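Trichothecene 3-O-acetyltransferase (Gibberella zeae, PDB 2RKV) probably acetylates the 3-hydroxyl of trichothecene mycotoxins such as T-2 toxin, using acetyl-coenzyme A as donor, as a BAHD-superfamily acyltransferase. Local coordinates at residues Y20-L25 / V400-F405; P82-K87 / L139-I144; R169-A174 / Y388-G393. All blocks are in the same frame, centred on the assembly; numbering follows the deposited sequence. Where two conformers were deposited one is given.

Contact 1: Y20-L25 / V400-F405; sequences YTQISL and VRRPIF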
ATOM      1  N   TYR A  20       8.732  -0.540   4.997  1.00 14.43           N
ATOM      2  CA  TYR A  20       7.665  -1.306   5.634  1.00 13.69           C
ATOM      3  C   TYR A  20       6.298  -0.687   5.363  1.00 13.62           C
ATOM      4  O   TYR A  20       6.096   0.518   5.573  1.00 13.57           O
ATOM      5  CB  TYR A  20       7.894  -1.415   7.141  1.00 13.03           C
ATOM      6  CG  TYR A  20       8.856  -2.517   7.501  1.00 12.58           C
ATOM      7  CD1 TYR A  20      10.233  -2.313   7.459  1.00 12.86           C
ATOM      8  CD2 TYR A  20       8.382  -3.781   7.860  1.00 11.35           C
ATOM      9  CE1 TYR A  20      11.124  -3.343   7.781  1.00 12.62           C
ATOM     10  CE2 TYR A  20       9.261  -4.816   8.191  1.00 11.70           C
ATOM     11  CZ  TYR A  20      10.622  -4.593   8.140  1.00 12.36           C
ATOM     12  OH  TYR A  20      11.481  -5.619   8.462  1.00 11.39           O
ATOM     13  N   THR A  21       5.362  -1.516   4.898  1.00 12.53           N
ATOM     14  CA  THR A  21       3.965  -1.104   4.740  1.00 12.71           C
ATOM     15  C   THR A  21       3.229  -1.269   6.062  1.00 12.39           C
ATOM     16  O   THR A  21       3.219  -2.367   6.626  1.00 12.37           O
ATOM     17  CB  THR A  21       3.235  -1.950   3.676  1.00 13.07           C
ATOM     18  OG1 THR A  21       3.934  -1.860   2.427  1.00 14.19           O
ATOM     19  CG2 THR A  21       1.784  -1.475   3.501  1.00 13.44           C
ATOM     20  N   GLN A  22       2.607  -0.191   6.545  1.00 12.02           N
ATOM     21  CA  GLN A  22       1.853  -0.221   7.803  1.00 11.52           C
ATOM     22  C   GLN A  22       0.357  -0.089   7.560  1.00 11.01           C
ATOM     23  O   GLN A  22      -0.078   0.633   6.668  1.00 10.95           O
ATOM     24  CB  GLN A  22       2.276   0.922   8.735  1.00 11.81           C
ATOM     25  CG  GLN A  22       3.777   1.069   8.946  1.00 12.48           C
ATOM     26  CD  GLN A  22       4.143   2.459   9.423  1.00 13.26           C
ATOM     27  OE1 GLN A  22       3.473   3.440   9.076  1.00 11.81           O
ATOM     28  NE2 GLN A  22       5.213   2.559  10.205  1.00 12.96           N
ATOM     29  N   ILE A  23      -0.436  -0.776   8.376  1.00 10.22           N
ATOM     30  CA  ILE A  23      -1.879  -0.570   8.395  1.00  9.82           C
ATOM     31  C   ILE A  23      -2.343  -0.753   9.836  1.00  9.55           C
ATOM     32  O   ILE A  23      -1.814  -1.614  10.556  1.00  8.97           O
ATOM     33  CB  ILE A  23      -2.622  -1.522   7.399  1.00  9.59           C
ATOM     34  CG1 ILE A  23      -4.104  -1.144   7.228  1.00  9.85           C
ATOM     35  CG2 ILE A  23      -2.431  -3.004   7.803  1.00 10.14           C
ATOM     36  CD1 ILE A  23      -4.348   0.143   6.434  1.00  9.82           C
ATOM     37  N   SER A  24      -3.297   0.078  10.257  1.00  9.45           N
ATOM     38  CA  SER A  24      -3.860   0.003  11.599  1.00  9.79           C
ATOM     39  C   SER A  24      -5.346  -0.290  11.562  1.00 10.19           C
ATOM     40  O   SER A  24      -6.080   0.268  10.733  1.00  9.59           O
ATOM     41  CB  SER A  24      -3.618   1.307  12.380  1.00 10.11           C
ATOM     42  OG  SER A  24      -2.228   1.585  12.489  1.00 10.54           O
ATOM     43  N   LEU A  25      -5.773  -1.162  12.479  1.00 10.07           N
ATOM     44  CA  LEU A  25      -7.167  -1.514  12.671  1.00 10.69           C
ATOM     45  C   LEU A  25      -7.564  -1.073  14.083  1.00 10.83           C
ATOM     46  O   LEU A  25      -6.898  -1.418  15.056  1.00 10.67           O
ATOM     47  CB  LEU A  25      -7.362  -3.033  12.495  1.00 10.67           C
ATOM     48  CG  LEU A  25      -7.323  -3.620  11.068  1.00 11.75           C
ATOM     49  CD1 LEU A  25      -6.009  -3.382  10.350  1.00 13.31           C
ATOM     50  CD2 LEU A  25      -7.657  -5.124  11.074  1.00 11.97           C
ATOM     51  N   VAL A 400     -10.152   1.314   9.482  1.00 11.08           N
ATOM     52  CA  VAL A 400      -8.915   0.720   8.987  1.00 10.91           C
ATOM     53  C   VAL A 400      -8.153   1.843   8.298  1.00 11.27           C
ATOM     54  O   VAL A 400      -8.571   2.325   7.246  1.00 11.47           O
ATOM     55  CB  VAL A 400      -9.190  -0.416   7.974  1.00 11.07           C
ATOM     56  CG1 VAL A 400      -7.883  -1.011   7.471  1.00 10.52           C
ATOM     57  CG2 VAL A 400     -10.094  -1.491   8.599  1.00 10.74           C
ATOM     58  N   ARG A 401      -7.062   2.281   8.913  1.00 11.04           N
ATOM     59  CA  ARG A 401      -6.336   3.471   8.464  1.00 11.31           C
ATOM     60  C   ARG A 401      -4.829   3.253   8.408  1.00 11.14           C
ATOM     61  O   ARG A 401      -4.257   2.546   9.249  1.00 11.18           O
ATOM     62  CB  ARG A 401      -6.611   4.663   9.397  1.00 11.47           C
ATOM     63  CG  ARG A 401      -8.080   5.033   9.604  1.00 11.77           C
ATOM     64  CD  ARG A 401      -8.738   5.546   8.316  1.00 12.56           C
ATOM     65  NE  ARG A 401      -9.556   6.729   8.583  1.00 14.33           N
ATOM     66  CZ  ARG A 401     -10.718   7.008   7.996  1.00 16.05           C
ATOM     67  NH1 ARG A 401     -11.265   6.172   7.115  1.00 16.40           N
ATOM     68  NH2 ARG A 401     -11.353   8.134   8.312  1.00 16.87           N
ATOM     69  N   ARG A 402      -4.187   3.869   7.416  1.00 11.09           N
ATOM     70  CA  ARG A 402      -2.740   3.866   7.343  1.00 11.07           C
ATOM     71  C   ARG A 402      -2.145   4.892   8.309  1.00 11.04           C
ATOM     72  O   ARG A 402      -2.565   6.064   8.307  1.00 11.02           O
ATOM     73  CB  ARG A 402      -2.252   4.175   5.926  1.00 10.90           C
ATOM     74  CG  ARG A 402      -0.852   3.650   5.723  1.00 11.61           C
ATOM     75  CD  ARG A 402       0.053   4.499   4.839  1.00 10.51           C
ATOM     76  NE  ARG A 402       1.323   3.786   4.676  1.00 11.29           N
ATOM     77  CZ  ARG A 402       2.276   3.717   5.611  1.00 11.82           C
ATOM     78  NH1 ARG A 402       2.137   4.354   6.772  1.00 11.81           N
ATOM     79  NH2 ARG A 402       3.377   3.008   5.385  1.00 10.95           N
ATOM     80  N   PRO A 403      -1.150   4.476   9.121  1.00 10.74           N
ATOM     81  CA  PRO A 403      -0.411   5.463   9.927  1.00 10.67           C
ATOM     82  C   PRO A 403       0.234   6.602   9.131  1.00 11.10           C
ATOM     83  O   PRO A 403       0.705   6.417   8.000  1.00 11.16           O
ATOM     84  CB  PRO A 403       0.681   4.615  10.601  1.00 10.71           C
ATOM     85  CG  PRO A 403       0.014   3.263  10.756  1.00 10.00           C
ATOM     86  CD  PRO A 403      -0.682   3.106   9.402  1.00 11.07           C
ATOM     87  N   ILE A 404       0.251   7.779   9.742  1.00 11.21           N
ATOM     88  CA  ILE A 404       0.995   8.906   9.196  1.00 11.76           C
ATOM     89  C   ILE A 404       2.504   8.669   9.339  1.00 12.52           C
ATOM     90  O   ILE A 404       2.969   8.085  10.325  1.00 13.19           O
ATOM     91  CB  ILE A 404       0.563  10.245   9.869  1.00 11.89           C
ATOM     92  CG1 ILE A 404       1.003  11.448   9.029  1.00 12.12           C
ATOM     93  CG2 ILE A 404       1.062  10.341  11.319  1.00 12.26           C
ATOM     94  CD1 ILE A 404       0.293  12.750   9.407  1.00 12.30           C
ATOM     95  N   PHE A 405       3.251   9.106   8.335  1.00 12.47           N
ATOM     96  CA  PHE A 405       4.701   9.105   8.379  1.00 12.50           C
ATOM     97  C   PHE A 405       5.203  10.381   7.703  1.00 12.66           C
ATOM     98  O   PHE A 405       4.427  11.338   7.546  1.00 12.81           O
ATOM     99  CB  PHE A 405       5.300   7.807   7.794  1.00 12.39           C
ATOM    100  CG  PHE A 405       4.978   7.548   6.335  1.00 12.34           C
ATOM    101  CD1 PHE A 405       5.989   7.601   5.376  1.00 13.12           C
ATOM    102  CD2 PHE A 405       3.689   7.180   5.929  1.00 11.95           C
ATOM    103  CE1 PHE A 405       5.722   7.338   4.019  1.00 12.63           C
ATOM    104  CE2 PHE A 405       3.409   6.908   4.573  1.00 13.36           C
ATOM    105  CZ  PHE A 405       4.439   6.986   3.619  1.00 11.92           C
TER
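At the edge of the five-stranded mixed sheet, strand 399-401 pairs antiparallel with strand 20-28, and Ser24 faces Arg401 as the hydrogen-bonded pair. Ser24 N gives its hydrogen to Arg401 O at 2.8 Å, and Arg401 N returns one to Ser24 O at 2.9 Å. Beyond Arg401 the regular pairing gives way to side chains. Arg402 sends its CG anti to its own backbone N (chi1 -158°), and a bend at CB-CG carries the guanidinium alongside strand 20-28 toward Gln22 and Tyr20, where NH1 donates to Gln22 OE1 at 2.8 Å. The amide and guanidinium planes stand 48° apart, so this is a single oblique bond and not a flat pairing. NH1 also reaches Pro403 O at 2.8 Å, while NH2 has Thr121 as a further partner. The guanidinium is layered: Gln22 O, a buried carbonyl oxygen without a hydrogen-bond partner, lies over one face, and Phe405 CE2 is 3.5 Å above the other. Pro403 lays its ring against Gln22 CB and brings CG to 3.3 Å from Ser24 OG, a hydroxyl bonded to Thr151. On the other face of the sheet Val400 CG1 packs against Ile23 CG1 at 3.8 Å. A late strand thus completes the edge of the N-terminal sheet, as in the two-domain fold of BAHD relatives.

Contact 2: P82-K87 / L139-I144; sequences PRVVVK and LQLNFI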
ATOM      1  N   PRO A  82       6.470 -14.263  14.994  1.00 13.07           N
ATOM      2  CA  PRO A  82       6.602 -12.846  14.642  1.00 13.40           C
ATOM      3  C   PRO A  82       6.513 -11.987  15.899  1.00 13.76           C
ATOM      4  O   PRO A  82       5.752 -12.322  16.809  1.00 14.22           O
ATOM      5  CB  PRO A  82       5.379 -12.589  13.757  1.00 13.40           C
ATOM      6  CG  PRO A  82       4.976 -13.928  13.252  1.00 13.47           C
ATOM      7  CD  PRO A  82       5.267 -14.860  14.386  1.00 12.92           C
ATOM      8  N   ARG A  83       7.297 -10.912  15.951  1.00 14.10           N
ATOM      9  CA  ARG A  83       7.325 -10.029  17.120  1.00 14.78           C
ATOM     10  C   ARG A  83       6.060  -9.194  17.235  1.00 14.31           C
ATOM     11  O   ARG A  83       5.668  -8.518  16.275  1.00 13.89           O
ATOM     12  CB  ARG A  83       8.514  -9.072  17.045  1.00 15.08           C
ATOM     13  CG  ARG A  83       9.878  -9.727  17.214  1.00 16.86           C
ATOM     14  CD  ARG A  83      10.982  -8.715  16.969  1.00 18.64           C
ATOM     15  NE  ARG A  83      12.288  -9.229  17.376  1.00 20.90           N
ATOM     16  CZ  ARG A  83      13.416  -8.521  17.372  1.00 22.50           C
ATOM     17  NH1 ARG A  83      13.413  -7.253  16.976  1.00 24.10           N
ATOM     18  NH2 ARG A  83      14.550  -9.081  17.766  1.00 22.54           N
ATOM     19  N   VAL A  84       5.434  -9.242  18.408  1.00 14.40           N
ATOM     20  CA  VAL A  84       4.383  -8.283  18.761  1.00 14.06           C
ATOM     21  C   VAL A  84       4.840  -7.439  19.950  1.00 14.09           C
ATOM     22  O   VAL A  84       5.423  -7.951  20.908  1.00 14.50           O
ATOM     23  CB  VAL A  84       2.986  -8.949  19.009  1.00 14.61           C
ATOM     24  CG1 VAL A  84       2.991  -9.830  20.242  1.00 15.49           C
ATOM     25  CG2 VAL A  84       1.874  -7.882  19.104  1.00 14.56           C
ATOM     26  N   VAL A  85       4.614  -6.139  19.840  1.00 13.22           N
ATOM     27  CA  VAL A  85       4.884  -5.193  20.912  1.00 13.07           C
ATOM     28  C   VAL A  85       3.522  -4.820  21.479  1.00 12.76           C
ATOM     29  O   VAL A  85       2.590  -4.546  20.726  1.00 12.08           O
ATOM     30  CB  VAL A  85       5.589  -3.911  20.366  1.00 13.50           C
ATOM     31  CG1 VAL A  85       5.632  -2.792  21.422  1.00 14.11           C
ATOM     32  CG2 VAL A  85       6.997  -4.234  19.884  1.00 15.69           C
ATOM     33  N   VAL A  86       3.414  -4.813  22.806  1.00 11.99           N
ATOM     34  CA  VAL A  86       2.208  -4.357  23.480  1.00 12.32           C
ATOM     35  C   VAL A  86       2.525  -3.018  24.135  1.00 12.36           C
ATOM     36  O   VAL A  86       3.503  -2.911  24.889  1.00 12.79           O
ATOM     37  CB  VAL A  86       1.712  -5.389  24.525  1.00 12.75           C
ATOM     38  CG1 VAL A  86       0.431  -4.904  25.207  1.00 12.72           C
ATOM     39  CG2 VAL A  86       1.497  -6.760  23.863  1.00 13.99           C
ATOM     40  N   LYS A  87       1.726  -2.007  23.799  1.00 12.07           N
ATOM     41  CA  LYS A  87       1.879  -0.649  24.312  0.50 12.22           C
ATOM     42  C   LYS A  87       0.600  -0.196  25.004  1.00 11.95           C
ATOM     43  O   LYS A  87      -0.466  -0.190  24.383  1.00 11.57           O
ATOM     44  CB  LYS A  87       2.148   0.313  23.157  0.50 12.22           C
ATOM     45  CG  LYS A  87       3.568   0.806  23.013  0.50 13.85           C
ATOM     46  CD  LYS A  87       3.505   2.251  22.567  0.50 13.63           C
ATOM     47  CE  LYS A  87       4.782   2.733  21.921  0.50 13.79           C
ATOM     48  NZ  LYS A  87       4.603   4.160  21.585  0.50 10.50           N
ATOM     49  N   LEU A 139       4.171  -6.664  14.569  1.00 10.65           N
ATOM     50  CA  LEU A 139       2.833  -6.301  15.059  1.00 11.15           C
ATOM     51  C   LEU A 139       2.919  -5.415  16.304  1.00 10.58           C
ATOM     52  O   LEU A 139       3.874  -5.505  17.070  1.00 10.28           O
ATOM     53  CB  LEU A 139       2.047  -7.573  15.372  1.00 11.44           C
ATOM     54  CG  LEU A 139       1.996  -8.428  14.094  1.00 13.80           C
ATOM     55  CD1 LEU A 139       2.829  -9.707  14.222  1.00 13.08           C
ATOM     56  CD2 LEU A 139       0.585  -8.661  13.590  1.00 16.43           C
ATOM     57  N   GLN A 140       1.920  -4.558  16.493  1.00 10.03           N
ATOM     58  CA  GLN A 140       1.813  -3.766  17.712  1.00  9.91           C
ATOM     59  C   GLN A 140       0.359  -3.711  18.152  1.00 10.17           C
ATOM     60  O   GLN A 140      -0.536  -3.409  17.350  1.00  9.94           O
ATOM     61  CB  GLN A 140       2.393  -2.359  17.516  1.00  9.93           C
ATOM     62  CG  GLN A 140       2.465  -1.530  18.815  1.00  9.70           C
ATOM     63  CD  GLN A 140       3.586  -0.513  18.791  1.00 11.18           C
ATOM     64  OE1 GLN A 140       4.717  -0.835  18.433  1.00 12.71           O
ATOM     65  NE2 GLN A 140       3.277   0.725  19.185  1.00 11.45           N
ATOM     66  N   LEU A 141       0.132  -4.052  19.419  1.00  9.84           N
ATOM     67  CA  LEU A 141      -1.176  -3.906  20.049  1.00  9.84           C
ATOM     68  C   LEU A 141      -1.095  -2.685  20.945  1.00 10.17           C
ATOM     69  O   LEU A 141      -0.310  -2.673  21.880  1.00  9.97           O
ATOM     70  CB  LEU A 141      -1.516  -5.129  20.910  1.00 10.02           C
ATOM     71  CG  LEU A 141      -1.811  -6.432  20.163  1.00 10.52           C
ATOM     72  CD1 LEU A 141      -1.916  -7.617  21.138  1.00 10.26           C
ATOM     73  CD2 LEU A 141      -3.076  -6.310  19.326  1.00 11.16           C
ATOM     74  N   ASN A 142      -1.910  -1.675  20.650  1.00  9.49           N
ATOM     75  CA  ASN A 142      -1.920  -0.432  21.420  1.00  9.73           C
ATOM     76  C   ASN A 142      -3.223  -0.322  22.193  1.00  9.72           C
ATOM     77  O   ASN A 142      -4.295  -0.256  21.585  1.00  9.18           O
ATOM     78  CB  ASN A 142      -1.795   0.776  20.486  1.00  9.81           C
ATOM     79  CG  ASN A 142      -0.571   0.710  19.600  1.00  9.72           C
ATOM     80  OD1 ASN A 142       0.534   1.069  20.018  1.00  9.00           O
ATOM     81  ND2 ASN A 142      -0.759   0.254  18.354  1.00 10.21           N
ATOM     82  N   PHE A 143      -3.147  -0.309  23.525  1.00  9.78           N
ATOM     83  CA  PHE A 143      -4.339  -0.041  24.326  1.00  9.87           C
ATOM     84  C   PHE A 143      -4.563   1.465  24.365  1.00 10.21           C
ATOM     85  O   PHE A 143      -3.672   2.208  24.764  1.00 10.37           O
ATOM     86  CB  PHE A 143      -4.212  -0.514  25.788  1.00  9.85           C
ATOM     87  CG  PHE A 143      -3.696  -1.915  25.967  1.00 10.07           C
ATOM     88  CD1 PHE A 143      -3.806  -2.892  24.975  1.00 10.60           C
ATOM     89  CD2 PHE A 143      -3.121  -2.260  27.177  1.00 11.33           C
ATOM     90  CE1 PHE A 143      -3.332  -4.181  25.190  1.00 11.39           C
ATOM     91  CE2 PHE A 143      -2.648  -3.543  27.407  1.00 12.87           C
ATOM     92  CZ  PHE A 143      -2.744  -4.505  26.405  1.00 11.52           C
ATOM     93  N   ILE A 144      -5.739   1.919  23.948  1.00 10.34           N
ATOM     94  CA  ILE A 144      -6.091   3.328  24.107  1.00 10.55           C
ATOM     95  C   ILE A 144      -7.374   3.427  24.929  1.00 10.93           C
ATOM     96  O   ILE A 144      -8.090   2.427  25.113  1.00 10.76           O
ATOM     97  CB  ILE A 144      -6.259   4.049  22.742  1.00 10.76           C
ATOM     98  CG1 ILE A 144      -7.505   3.523  22.007  1.00 10.89           C
ATOM     99  CG2 ILE A 144      -4.968   3.924  21.903  1.00 10.37           C
ATOM    100  CD1 ILE A 144      -7.898   4.345  20.765  1.00 11.01           C
TER
HETATM  101  O   HOH W   1       6.710  -5.837  16.745  1.00 14.95           O
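Leu139 O accepts two hydrogen bonds, from Val85 N at 2.9 Å and from a water that also donates to Arg83 O. That water bridges two carbonyls on neighbouring strands, next to the bond from Leu139 N to Arg83 O. The strands run 17° apart: Leu139 bonds to Arg83 and Val85, which flank Val84, and Leu141 to Val85 and Lys87, which flank Val86, as in a parallel pairing. Lys87 N meets Leu141 O at 2.9 Å, almost straight at 174°, and Lys87 O receives Phe143 N at 2.8 Å.

One face of the sheet is apolar. Val84 directs CG2 anti to its backbone N and sets it 3.7 Å from Leu139 CB, with Leu141 CG just beyond; Pro82 CB adds to the Leu139 end. Further along, Val86 CG1 comes to 3.4 Å from Phe143 CZ, and that phenyl ring is stacked with Tyr35 of helix 35-52. The face carrying Val85, Gln140, Lys87 and Asn142 is mixed. Val85 lies alongside Gln140, CG1 3.7 Å from its OE1. Gln140 NE2 donates to a lone pair of Asn142 OD1 (2.9 Å, 171°), and OD1 lies in the plane of the Gln140 amide. In the conformer described, the Lys87 chain crosses Gln140 obliquely and runs alongside Asn142, CE 3.7 Å from Gln140 NE2, and its NZ bonds to Ile115 O. The amide-to-amide bond orients Gln140 and, with the bonds from ND2 to Ile116 O and Ile149 O, Asn142, while Leu139 and Phe143 pack on helix 35-52.

Contact 3: R169-A174 / Y388-G393; sequences RLLSKA and YDFGLG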
ATOM      1  N   ARG A 169      -5.125 -12.079   7.106  1.00  8.54           N
ATOM      2  CA  ARG A 169      -6.329 -12.904   7.057  0.50  8.65           C
ATOM      3  C   ARG A 169      -6.096 -14.256   7.738  1.00  9.07           C
ATOM      4  O   ARG A 169      -6.924 -14.713   8.533  1.00  9.42           O
ATOM      5  CB  ARG A 169      -6.760 -13.098   5.599  0.50  8.53           C
ATOM      6  CG  ARG A 169      -7.959 -14.005   5.370  0.50  8.32           C
ATOM      7  CD  ARG A 169      -8.628 -13.684   4.031  0.50  9.26           C
ATOM      8  NE  ARG A 169      -7.730 -13.848   2.885  0.50  8.69           N
ATOM      9  CZ  ARG A 169      -7.237 -12.851   2.147  0.50  9.19           C
ATOM     10  NH1 ARG A 169      -6.443 -13.122   1.118  0.50  8.71           N
ATOM     11  NH2 ARG A 169      -7.534 -11.586   2.421  0.50  9.30           N
ATOM     12  N   LEU A 170      -4.974 -14.898   7.416  1.00  9.03           N
ATOM     13  CA  LEU A 170      -4.646 -16.191   8.022  1.00  9.25           C
ATOM     14  C   LEU A 170      -4.280 -16.031   9.492  1.00  9.15           C
ATOM     15  O   LEU A 170      -4.581 -16.903  10.319  1.00  8.92           O
ATOM     16  CB  LEU A 170      -3.524 -16.896   7.262  1.00  9.38           C
ATOM     17  CG  LEU A 170      -3.867 -17.379   5.843  1.00  9.70           C
ATOM     18  CD1 LEU A 170      -2.790 -18.341   5.353  1.00 11.75           C
ATOM     19  CD2 LEU A 170      -5.245 -18.067   5.802  1.00 11.09           C
ATOM     20  N   LEU A 171      -3.640 -14.914   9.837  1.00  9.19           N
ATOM     21  CA  LEU A 171      -3.381 -14.655  11.249  1.00  9.29           C
ATOM     22  C   LEU A 171      -4.717 -14.585  12.005  1.00  9.40           C
ATOM     23  O   LEU A 171      -4.836 -15.132  13.108  1.00  9.25           O
ATOM     24  CB  LEU A 171      -2.557 -13.382  11.452  1.00  9.49           C
ATOM     25  CG  LEU A 171      -2.414 -12.882  12.898  1.00  9.51           C
ATOM     26  CD1 LEU A 171      -1.795 -13.957  13.815  1.00 11.44           C
ATOM     27  CD2 LEU A 171      -1.600 -11.587  12.932  1.00 10.32           C
ATOM     28  N   SER A 172      -5.731 -13.941  11.414  1.00  8.94           N
ATOM     29  CA  SER A 172      -7.039 -13.884  12.073  1.00  9.40           C
ATOM     30  C   SER A 172      -7.611 -15.290  12.300  1.00  9.11           C
ATOM     31  O   SER A 172      -8.084 -15.602  13.395  1.00  9.54           O
ATOM     32  CB  SER A 172      -8.034 -13.008  11.306  1.00  9.47           C
ATOM     33  OG  SER A 172      -9.207 -12.809  12.088  1.00  9.57           O
ATOM     34  N   LYS A 173      -7.529 -16.139  11.275  1.00  9.45           N
ATOM     35  CA  LYS A 173      -7.946 -17.544  11.403  1.00  9.58           C
ATOM     36  C   LYS A 173      -7.200 -18.217  12.547  1.00  9.39           C
ATOM     37  O   LYS A 173      -7.795 -18.893  13.384  1.00  9.87           O
ATOM     38  CB  LYS A 173      -7.667 -18.322  10.117  1.00  9.67           C
ATOM     39  CG  LYS A 173      -8.621 -18.011   8.972  1.00 11.20           C
ATOM     40  CD  LYS A 173      -8.567 -19.132   7.934  1.00 11.49           C
ATOM     41  CE  LYS A 173      -9.592 -18.921   6.824  1.00 12.46           C
ATOM     42  NZ  LYS A 173      -9.671 -20.139   5.944  1.00 12.67           N
ATOM     43  N   ALA A 174      -5.886 -18.028  12.573  1.00  8.99           N
ATOM     44  CA  ALA A 174      -5.045 -18.678  13.580  1.00  9.55           C
ATOM     45  C   ALA A 174      -5.434 -18.231  14.992  1.00  9.64           C
ATOM     46  O   ALA A 174      -5.480 -19.050  15.909  1.00 10.71           O
ATOM     47  CB  ALA A 174      -3.583 -18.404  13.308  1.00  9.71           C
ATOM     48  N   TYR A 388     -11.899  -8.815   9.515  1.00 11.56           N
ATOM     49  CA  TYR A 388     -11.153  -9.657  10.482  1.00 11.13           C
ATOM     50  C   TYR A 388     -11.379  -9.241  11.934  1.00 11.03           C
ATOM     51  O   TYR A 388     -11.278  -8.059  12.264  1.00 11.07           O
ATOM     52  CB  TYR A 388      -9.640  -9.702  10.180  1.00 10.93           C
ATOM     53  CG  TYR A 388      -9.295  -9.857   8.701  1.00  9.89           C
ATOM     54  CD1 TYR A 388     -10.109 -10.606   7.843  1.00 10.89           C
ATOM     55  CD2 TYR A 388      -8.161  -9.248   8.172  1.00  9.86           C
ATOM     56  CE1 TYR A 388      -9.811 -10.714   6.474  1.00 10.69           C
ATOM     57  CE2 TYR A 388      -7.845  -9.357   6.817  1.00 10.52           C
ATOM     58  CZ  TYR A 388      -8.670 -10.097   5.980  1.00 10.46           C
ATOM     59  OH  TYR A 388      -8.369 -10.200   4.639  1.00 10.24           O
ATOM     60  N   ASP A 389     -11.661 -10.228  12.787  1.00 10.26           N
ATOM     61  CA  ASP A 389     -11.934  -9.980  14.209  1.00 10.26           C
ATOM     62  C   ASP A 389     -10.860 -10.580  15.119  1.00  9.79           C
ATOM     63  O   ASP A 389     -10.820 -10.285  16.311  1.00  9.44           O
ATOM     64  CB  ASP A 389     -13.308 -10.525  14.599  1.00 10.39           C
ATOM     65  CG  ASP A 389     -13.438 -12.017  14.341  1.00 12.33           C
ATOM     66  OD1 ASP A 389     -12.877 -12.808  15.114  1.00 12.05           O
ATOM     67  OD2 ASP A 389     -14.115 -12.403  13.362  1.00 15.75           O
ATOM     68  N   PHE A 390     -10.020 -11.448  14.558  1.00  9.18           N
ATOM     69  CA  PHE A 390      -8.921 -12.077  15.316  1.00  9.46           C
ATOM     70  C   PHE A 390      -9.349 -12.832  16.585  1.00  9.44           C
ATOM     71  O   PHE A 390      -8.543 -13.003  17.502  1.00 10.48           O
ATOM     72  CB  PHE A 390      -7.822 -11.053  15.650  1.00  9.01           C
ATOM     73  CG  PHE A 390      -7.237 -10.387  14.438  1.00  9.56           C
ATOM     74  CD1 PHE A 390      -7.779  -9.192  13.966  1.00  8.63           C
ATOM     75  CD2 PHE A 390      -6.169 -10.967  13.759  1.00 10.00           C
ATOM     76  CE1 PHE A 390      -7.252  -8.574  12.821  1.00  9.70           C
ATOM     77  CE2 PHE A 390      -5.630 -10.367  12.623  1.00 10.37           C
ATOM     78  CZ  PHE A 390      -6.176  -9.164  12.153  1.00 10.42           C
ATOM     79  N   GLY A 391     -10.604 -13.278  16.640  1.00  9.63           N
ATOM     80  CA  GLY A 391     -11.111 -13.992  17.823  1.00  9.90           C
ATOM     81  C   GLY A 391     -11.058 -13.160  19.099  1.00 10.48           C
ATOM     82  O   GLY A 391     -11.089 -13.707  20.215  1.00 10.18           O
ATOM     83  N   LEU A 392     -11.010 -11.836  18.951  1.00 10.47           N
ATOM     84  CA  LEU A 392     -10.840 -10.957  20.113  1.00 10.90           C
ATOM     85  C   LEU A 392     -12.151 -10.641  20.821  1.00 11.20           C
ATOM     86  O   LEU A 392     -12.134 -10.106  21.929  1.00 11.58           O
ATOM     87  CB  LEU A 392     -10.117  -9.654  19.727  1.00 11.02           C
ATOM     88  CG  LEU A 392      -8.741  -9.790  19.076  1.00 11.55           C
ATOM     89  CD1 LEU A 392      -8.187  -8.417  18.681  1.00 11.85           C
ATOM     90  CD2 LEU A 392      -7.757 -10.576  19.958  1.00 11.61           C
ATOM     91  N   GLY A 393     -13.276 -10.960  20.181  1.00 11.55           N
ATOM     92  CA  GLY A 393     -14.605 -10.687  20.743  1.00 11.61           C
ATOM     93  C   GLY A 393     -15.001  -9.217  20.745  1.00 11.86           C
ATOM     94  O   GLY A 393     -15.888  -8.804  21.505  1.00 12.20           O
TER
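Residues 389-393, DFGLG, correspond to the DFGWG motif of BAHD acyltransferases, and here it docks on helix 161-176 through Phe390 and the preceding Tyr388. The motif is folded as a type I' turn from Asp389 to Leu392. Asp389 OD1 accepts from Gly391 N at 2.8 Å, an Asx turn that braces the loop from within, and the carboxylate also forms salt bridges with Arg176 and Lys396. As in relatives where this motif lies away from the reaction centre, its role is probably structural.

Ser172 is the helix residue that receives the turn. Its hydroxyl, swung anti to the backbone N (chi1 -171°), takes the hydrogen of Phe390 N at 2.9 Å, so the loop backbone is pinned directly to the helix surface. Its CB meanwhile sits over one face of the Phe390 ring, 4.0 Å from the centroid, a CH-pi contact displaced toward the rim. Leu171 CG touches the same ring at its edge, 4.1 Å from CE2, the two side chains crossing at about a right angle.

One turn earlier, Arg169 uses backbone and side chain alike on Tyr388: its CA stands over the face of the phenol, 4.0 Å from the centroid. Asp165, on the same helix, bonds to both the tyrosine hydroxyl and Arg169, and it probably helps to hold them together. In the conformer described, Tyr388 OH sits at the guanidinium edge, somewhat tilted from its plane, and Arg169 NH2 donates to it at 2.7 Å.

Overall arrangement
From the N terminus, 20-25 lays down a strand of the five-stranded sheet whose partner, 400-405, arrives only 375 residues later, so contact 1 closes the longest loop. The other two fall within it, one after the other: contact 2 closes first, joining edge strand 83-88 to 137-144, at the edge remote from strand 399-401, and contact 3 then spans from helix 161-176 to the loop ahead of strand 399-401. Contacts 1 and 2 share the sheet without touching. Contact 3 bears on both, Phe390 CE1 resting 3.9 Å from Leu25 CD2 and Leu171 CD2 3.7 Å from Leu139 CD2, so the helix and the late loop pack against the sheet that the strands build.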